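Long-range contacts in thiamin pyrophosphokinase family protein (Enterococcus faecalis, PDB 3MEL), which probably transfers a pyrophosphate group from ATP to thiamine, making thiamine diphosphate, in a magnesium-dependent reaction: residues P92-I98 and Q127-C131; G123-Q127 and Q138-P142; D30-L34 and D51-E57. All coordinates share one frame; numbering follows the deposited sequence.

Contact 1 of 3, residues P92-I98 and Q127-C131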
# COMPACT_ATOMS: atom_id res chain seq x y z
N PRO A 92 -6.43 -1.19 -26.76
CA PRO A 92 -6.99 -2.20 -25.86
C PRO A 92 -6.06 -3.38 -25.56
O PRO A 92 -6.38 -4.23 -24.73
CB PRO A 92 -8.25 -2.68 -26.59
CG PRO A 92 -8.41 -1.78 -27.79
CD PRO A 92 -7.08 -1.20 -28.08
N GLN A 93 -4.92 -3.47 -26.22
CA GLN A 93 -4.07 -4.64 -26.02
C GLN A 93 -2.72 -4.25 -25.48
O GLN A 93 -1.86 -5.09 -25.28
CB GLN A 93 -3.89 -5.41 -27.32
CG GLN A 93 -5.18 -5.94 -27.93
CD GLN A 93 -4.86 -6.81 -29.13
OE1 GLN A 93 -4.53 -6.31 -30.22
NE2 GLN A 93 -4.92 -8.12 -28.94
N ALA A 94 -2.55 -2.96 -25.24
CA ALA A 94 -1.27 -2.43 -24.82
C ALA A 94 -1.05 -2.61 -23.33
O ALA A 94 -2.00 -2.63 -22.54
CB ALA A 94 -1.17 -0.95 -25.18
N GLU A 95 0.22 -2.73 -22.97
CA GLU A 95 0.64 -2.91 -21.60
C GLU A 95 0.74 -1.59 -20.86
O GLU A 95 1.71 -0.85 -21.03
CB GLU A 95 1.99 -3.60 -21.59
CG GLU A 95 2.52 -3.86 -20.22
CD GLU A 95 4.01 -3.88 -20.20
OE1 GLU A 95 4.61 -2.82 -20.48
OE2 GLU A 95 4.57 -4.95 -19.91
N MSE A 96 -0.24 -1.32 -20.00
CA MSE A 96 -0.34 -0.06 -19.27
C MSE A 96 0.59 0.07 -18.07
O MSE A 96 0.47 -0.65 -17.09
CB MSE A 96 -1.77 0.10 -18.82
CG MSE A 96 -2.74 -0.20 -19.93
SE MSE A 96 -2.98 1.36 -21.09
CE MSE A 96 -3.75 0.44 -22.61
N THR A 97 1.49 1.02 -18.15
CA THR A 97 2.44 1.27 -17.08
C THR A 97 2.04 2.55 -16.38
O THR A 97 2.00 3.61 -16.99
CB THR A 97 3.87 1.40 -17.63
OG1 THR A 97 4.23 0.20 -18.32
CG2 THR A 97 4.85 1.68 -16.52
N ILE A 98 1.74 2.45 -15.10
CA ILE A 98 1.33 3.62 -14.36
C ILE A 98 2.41 4.06 -13.41
O ILE A 98 2.70 3.39 -12.44
CB ILE A 98 0.04 3.36 -13.57
CG1 ILE A 98 -1.07 2.90 -14.52
CG2 ILE A 98 -0.39 4.62 -12.83
CD1 ILE A 98 -2.42 2.77 -13.83
N GLN A 127 -2.23 -6.91 -18.32
CA GLN A 127 -1.75 -5.74 -19.06
C GLN A 127 -1.39 -4.54 -18.19
O GLN A 127 -0.86 -3.55 -18.69
CB GLN A 127 -2.80 -5.31 -20.09
CG GLN A 127 -3.02 -6.30 -21.21
CD GLN A 127 -3.96 -5.78 -22.26
OE1 GLN A 127 -3.93 -4.60 -22.62
NE2 GLN A 127 -4.79 -6.66 -22.79
N ILE A 128 -1.67 -4.61 -16.90
CA ILE A 128 -1.60 -3.46 -16.01
C ILE A 128 -0.35 -3.55 -15.14
O ILE A 128 -0.09 -4.58 -14.52
CB ILE A 128 -2.95 -3.37 -15.17
CG1 ILE A 128 -4.12 -2.98 -16.08
CG2 ILE A 128 -2.84 -2.41 -13.98
CD1 ILE A 128 -5.46 -3.48 -15.62
N ARG A 129 0.45 -2.49 -15.14
CA ARG A 129 1.67 -2.42 -14.32
C ARG A 129 1.73 -1.10 -13.59
O ARG A 129 1.40 -0.06 -14.18
CB ARG A 129 2.93 -2.52 -15.18
CG ARG A 129 3.64 -3.85 -15.16
CD ARG A 129 2.84 -4.90 -15.91
NE ARG A 129 3.66 -5.69 -16.82
CZ ARG A 129 3.17 -6.64 -17.61
NH1 ARG A 129 1.87 -6.91 -17.56
NH2 ARG A 129 3.96 -7.32 -18.44
N LEU A 130 2.16 -1.13 -12.33
CA LEU A 130 2.37 0.08 -11.54
C LEU A 130 3.81 0.12 -11.10
O LEU A 130 4.32 -0.89 -10.62
CB LEU A 130 1.50 0.05 -10.29
CG LEU A 130 -0.01 0.24 -10.40
CD1 LEU A 130 -0.69 -0.58 -9.34
CD2 LEU A 130 -0.37 1.71 -10.23
N CYS A 131 4.47 1.26 -11.21
CA CYS A 131 5.90 1.31 -10.89
C CYS A 131 6.37 2.52 -10.11
O CYS A 131 5.89 3.63 -10.28
CB CYS A 131 6.74 1.16 -12.15
SG CYS A 131 6.35 -0.31 -13.08
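The guanidinium group of R129 has E95 over one of its faces, with E95 CG 3.9 Å above the plane and roughly over its centre. The carboxylate oxygen OE2 of E95 lies over that same face and forms a salt bridge to R129 NH2 at 2.9 Å. The two flat groups are inclined at 59°, so the pairing is not an in-plane, two-pronged one. E95 gets there because its CG stands anti to the backbone N (chi1 -179°) and the chain runs on extended, while R129 is bent at chi2 and chi3 and crosses it at about a right angle. R129 NH1 also makes a weak bond back to R126 O. The backbones that carry this pair join as parallel strands. The ladder starts with a weak bond from M96 N to Q127 O and continues from R129 N to M96 O, from I98 N to R129 O (2.7 Å) and from C131 N to I98 O (3.0 Å). L130 CD2 packs against I98 CB at 3.7 Å. The chemistry of this alpha/beta sheet is thus divided by face: charge pairing on the side of R129 and E95, and apolar packing on the other, where helix 79-90 covers M96 and Y139 lies against I128 and L130.

Contact 2 of 3, residues G123-Q127 and Q138-P142; sequences GVLRQ and QYYAP
R126 reaches across to the strand that ends at Y140, and its side chain can be followed atom by atom. From CB the chain bends at chi2 and again at chi3, which brings CD to 3.6 Å from Y139 O and alongside Y140 CD1. NE then donates to Y139 O, 2.7 Å away, in a nearly straight bond (162°) that lies close to the guanidinium plane. Beyond it, CZ sits 3.3 Å from Y140 CE1, NH1 passes over Y140 CZ, and NH2 extends past the rim of the ring, 3.6 Å from Y140 CE1. The guanidinium lies flat on the tyrosine, the planes only 13° apart, in an off-centre cation-pi stack with R126 CZ 3.8 Å from the Y140 ring centroid. F199 meets this ring edge-to-face. The neighbouring L125 works differently: its CD1 reaches Y139 O at 3.4 Å, and its CD2 touches A141 CB at 3.9 Å, while P116 and M205 add to the apolar surroundings. The short 3-10 turn 125-127 before strand 128-131 is in this way laid against the end of strand 135-140, the next strand of the hairpin. Carbonyl oxygen and pi electrons would both probably favour the arginine's positive charge, and together the two contacts fix the rotation of its guanidinium.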
# COMPACT_ATOMS: atom_id res chain seq x y z
N GLY A 123 -10.44 -8.14 -17.53
CA GLY A 123 -10.07 -8.72 -18.80
C GLY A 123 -8.69 -8.33 -19.27
O GLY A 123 -8.16 -8.91 -20.22
N VAL A 124 -8.08 -7.36 -18.60
CA VAL A 124 -6.72 -6.97 -18.94
C VAL A 124 -5.78 -6.85 -17.73
O VAL A 124 -4.92 -5.96 -17.71
CB VAL A 124 -6.70 -5.64 -19.76
CG1 VAL A 124 -7.48 -5.79 -21.05
CG2 VAL A 124 -7.24 -4.48 -18.94
N LEU A 125 -5.91 -7.73 -16.73
CA LEU A 125 -5.03 -7.64 -15.55
C LEU A 125 -3.58 -7.89 -15.89
O LEU A 125 -2.66 -7.34 -15.30
CB LEU A 125 -5.47 -8.61 -14.45
CG LEU A 125 -5.54 -10.11 -14.73
CD1 LEU A 125 -4.23 -10.79 -14.51
CD2 LEU A 125 -6.57 -10.68 -13.79
N ARG A 126 -3.39 -8.77 -16.87
CA ARG A 126 -2.09 -9.14 -17.35
C ARG A 126 -1.43 -7.94 -18.04
O ARG A 126 -0.24 -7.93 -18.29
CB ARG A 126 -2.28 -10.30 -18.32
CG ARG A 126 -1.27 -11.43 -18.24
CD ARG A 126 -1.09 -11.96 -16.85
NE ARG A 126 -0.15 -11.14 -16.08
CZ ARG A 126 1.13 -10.96 -16.40
NH1 ARG A 126 1.89 -10.20 -15.62
NH2 ARG A 126 1.66 -11.53 -17.48
N GLN A 127 -2.23 -6.91 -18.32
CA GLN A 127 -1.75 -5.74 -19.06
C GLN A 127 -1.39 -4.54 -18.19
O GLN A 127 -0.86 -3.55 -18.69
CB GLN A 127 -2.80 -5.31 -20.09
CG GLN A 127 -3.02 -6.30 -21.21
CD GLN A 127 -3.96 -5.78 -22.26
OE1 GLN A 127 -3.93 -4.60 -22.62
NE2 GLN A 127 -4.79 -6.66 -22.79
N GLN A 138 3.01 -6.40 -10.90
CA GLN A 138 2.33 -7.10 -12.00
C GLN A 138 1.20 -7.94 -11.44
O GLN A 138 1.30 -8.43 -10.32
CB GLN A 138 3.31 -8.03 -12.71
CG GLN A 138 3.94 -7.44 -13.96
CD GLN A 138 4.51 -8.52 -14.88
OE1 GLN A 138 5.54 -9.13 -14.58
NE2 GLN A 138 3.84 -8.76 -16.00
N TYR A 139 0.12 -8.12 -12.20
CA TYR A 139 -1.02 -8.89 -11.70
C TYR A 139 -1.20 -10.22 -12.40
O TYR A 139 -0.94 -10.34 -13.59
CB TYR A 139 -2.32 -8.08 -11.77
CG TYR A 139 -2.28 -6.84 -10.91
CD1 TYR A 139 -2.57 -6.90 -9.55
CD2 TYR A 139 -1.93 -5.63 -11.45
CE1 TYR A 139 -2.52 -5.76 -8.77
CE2 TYR A 139 -1.88 -4.49 -10.68
CZ TYR A 139 -2.16 -4.57 -9.35
OH TYR A 139 -2.09 -3.43 -8.62
N TYR A 140 -1.63 -11.22 -11.64
CA TYR A 140 -1.85 -12.55 -12.18
C TYR A 140 -3.17 -13.18 -11.72
O TYR A 140 -3.49 -13.14 -10.55
CB TYR A 140 -0.70 -13.47 -11.81
CG TYR A 140 0.59 -13.14 -12.49
CD1 TYR A 140 0.89 -13.64 -13.75
CD2 TYR A 140 1.52 -12.31 -11.88
CE1 TYR A 140 2.06 -13.33 -14.37
CE2 TYR A 140 2.71 -12.00 -12.50
CZ TYR A 140 2.97 -12.51 -13.74
OH TYR A 140 4.17 -12.21 -14.36
N ALA A 141 -3.90 -13.76 -12.67
CA ALA A 141 -4.99 -14.64 -12.33
C ALA A 141 -4.43 -16.06 -12.33
O ALA A 141 -3.31 -16.27 -12.77
CB ALA A 141 -6.09 -14.51 -13.34
N PRO A 142 -5.21 -17.05 -11.84
CA PRO A 142 -4.73 -18.43 -11.74
C PRO A 142 -4.11 -18.97 -13.02
O PRO A 142 -4.74 -18.99 -14.07
CB PRO A 142 -6.01 -19.21 -11.43
CG PRO A 142 -6.85 -18.25 -10.72
CD PRO A 142 -6.60 -16.92 -11.38

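Contact 3 of 3, residues D30-L34 and D51-E57; sequences DRGCL and DSLSREE
L34 and L53 meet tip to tip in the close-packed part of this contact, L34 CD1 lying 3.9 Å from L53 CG. L53 CD1 comes to 3.8 Å from R31 N, and V61 of helix 57-64 touches both leucines. R31 CG stands anti to the backbone N (chi1 -165°) and the chain bends at chi2, carrying the guanidinium to E57, which it grips end-on: NH1 donates to OE1 at 2.9 Å and NH2 to OE2 at 3.1 Å. Both oxygens lie in the guanidinium plane, but the carboxylate is turned 42° against it. E57 is at the same time half of a capping box: its backbone N donates to S54 OG at 3.0 Å, and S54 N donates to E57 OE1 at 3.1 Å. That oxygen accepts two bonds, from opposite faces of the carboxylate, which limits its rotation. Toward the exposed D51 and S52 the fit is slacker. S52 OG touches R31 CD, 3.3 Å away, and D30 OD2 stays 4.1 Å from D51 OD1. D30, whose OD1 accepts from F50 N, binds magnesium here with D49; D51 is a magnesium ligand in a structure of this protein but holds no metal in this chain. A nearby metal would probably ease the closeness of the carboxylates.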
# COMPACT_ATOMS: atom_id res chain seq x y z
N ASP A 30 -3.93 14.63 -14.54
CA ASP A 30 -3.91 15.83 -13.73
C ASP A 30 -2.52 16.45 -13.76
O ASP A 30 -2.00 16.77 -14.82
CB ASP A 30 -4.29 15.52 -12.27
CG ASP A 30 -5.66 16.02 -11.89
OD1 ASP A 30 -6.49 16.24 -12.79
OD2 ASP A 30 -5.93 16.19 -10.69
N ARG A 31 -1.93 16.61 -12.60
CA ARG A 31 -0.66 17.29 -12.45
C ARG A 31 0.50 16.49 -13.09
O ARG A 31 1.59 17.03 -13.33
CB ARG A 31 -0.43 17.58 -10.97
CG ARG A 31 0.65 18.57 -10.71
CD ARG A 31 0.32 19.56 -9.60
NE ARG A 31 1.39 20.55 -9.62
CZ ARG A 31 1.33 21.70 -10.28
NH1 ARG A 31 0.22 22.02 -10.92
NH2 ARG A 31 2.36 22.53 -10.27
N GLY A 32 0.25 15.22 -13.39
CA GLY A 32 1.22 14.42 -14.11
C GLY A 32 1.44 14.89 -15.54
O GLY A 32 2.48 14.61 -16.14
N CYS A 33 0.45 15.60 -16.08
CA CYS A 33 0.56 16.25 -17.38
C CYS A 33 1.72 17.25 -17.41
O CYS A 33 2.47 17.30 -18.38
CB CYS A 33 -0.74 16.95 -17.76
SG CYS A 33 -2.18 15.88 -18.09
N LEU A 34 1.89 18.04 -16.35
CA LEU A 34 3.00 18.99 -16.29
C LEU A 34 4.34 18.28 -16.11
O LEU A 34 5.35 18.67 -16.71
CB LEU A 34 2.80 19.99 -15.16
CG LEU A 34 1.46 20.73 -15.22
CD1 LEU A 34 1.03 21.27 -13.85
CD2 LEU A 34 1.50 21.84 -16.30
N ASP A 51 -8.15 20.21 -11.12
CA ASP A 51 -8.36 21.18 -10.04
C ASP A 51 -7.06 21.48 -9.30
O ASP A 51 -6.91 22.51 -8.66
CB ASP A 51 -9.48 20.73 -9.08
CG ASP A 51 -9.18 19.40 -8.35
OD1 ASP A 51 -8.04 18.86 -8.47
OD2 ASP A 51 -10.10 18.90 -7.66
N SER A 52 -6.10 20.57 -9.40
CA SER A 52 -4.83 20.84 -8.78
C SER A 52 -4.03 21.90 -9.58
O SER A 52 -3.08 22.49 -9.06
CB SER A 52 -4.07 19.53 -8.56
OG SER A 52 -2.93 19.44 -9.40
N LEU A 53 -4.43 22.16 -10.82
CA LEU A 53 -3.68 23.07 -11.70
C LEU A 53 -4.14 24.53 -11.72
O LEU A 53 -5.33 24.83 -11.65
CB LEU A 53 -3.66 22.54 -13.14
CG LEU A 53 -2.89 21.26 -13.46
CD1 LEU A 53 -3.59 20.06 -12.87
CD2 LEU A 53 -2.76 21.11 -14.97
N SER A 54 -3.19 25.44 -11.83
CA SER A 54 -3.50 26.86 -12.00
C SER A 54 -4.18 27.13 -13.35
O SER A 54 -4.10 26.31 -14.27
CB SER A 54 -2.22 27.72 -11.88
OG SER A 54 -1.34 27.54 -12.98
N ARG A 55 -4.84 28.26 -13.49
CA ARG A 55 -5.51 28.57 -14.75
C ARG A 55 -4.48 28.67 -15.89
O ARG A 55 -4.77 28.37 -17.06
CB ARG A 55 -6.31 29.86 -14.61
CG ARG A 55 -7.79 29.63 -14.35
CD ARG A 55 -8.54 30.95 -14.22
NE ARG A 55 -8.02 31.78 -13.14
CZ ARG A 55 -8.68 32.79 -12.58
NH1 ARG A 55 -9.91 33.10 -12.99
NH2 ARG A 55 -8.13 33.48 -11.59
N GLU A 56 -3.27 29.06 -15.53
CA GLU A 56 -2.20 29.23 -16.49
C GLU A 56 -1.54 27.90 -16.86
O GLU A 56 -1.14 27.69 -18.00
CB GLU A 56 -1.18 30.20 -15.92
CG GLU A 56 -0.05 30.56 -16.84
CD GLU A 56 0.84 31.62 -16.25
OE1 GLU A 56 0.37 32.34 -15.34
OE2 GLU A 56 2.00 31.73 -16.69
N GLU A 57 -1.42 27.00 -15.90
CA GLU A 57 -0.84 25.69 -16.17
C GLU A 57 -1.78 24.85 -17.01
O GLU A 57 -1.35 24.11 -17.89
CB GLU A 57 -0.51 24.97 -14.87
CG GLU A 57 0.72 25.51 -14.15
CD GLU A 57 0.83 25.00 -12.73
OE1 GLU A 57 -0.22 24.63 -12.15
OE2 GLU A 57 1.95 25.00 -12.18

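Overall arrangement
Contacts 1 and 2 belong together: they share Q127, their centres are about 10 Å apart, and both rest on the central mixed sheet, where strands 128-131 and 135-140 are neighbours. Contact 1, the most central, relies on a backbone ladder with apolar packing on one face; contact 2, partly buried and farther out, joins a turn to a strand end mainly through side chains. Contact 3 is peripheral, its D51 and S52 side exposed, about 24 Å from contact 1 and 32 Å from contact 2 between centres. It joins two loop-to-helix junctions and alone contains magnesium-binding residues. Each contact employs an arginine differently: with a carboxylate over its guanidinium face, stacked on a ring, or end-on to a carboxylate.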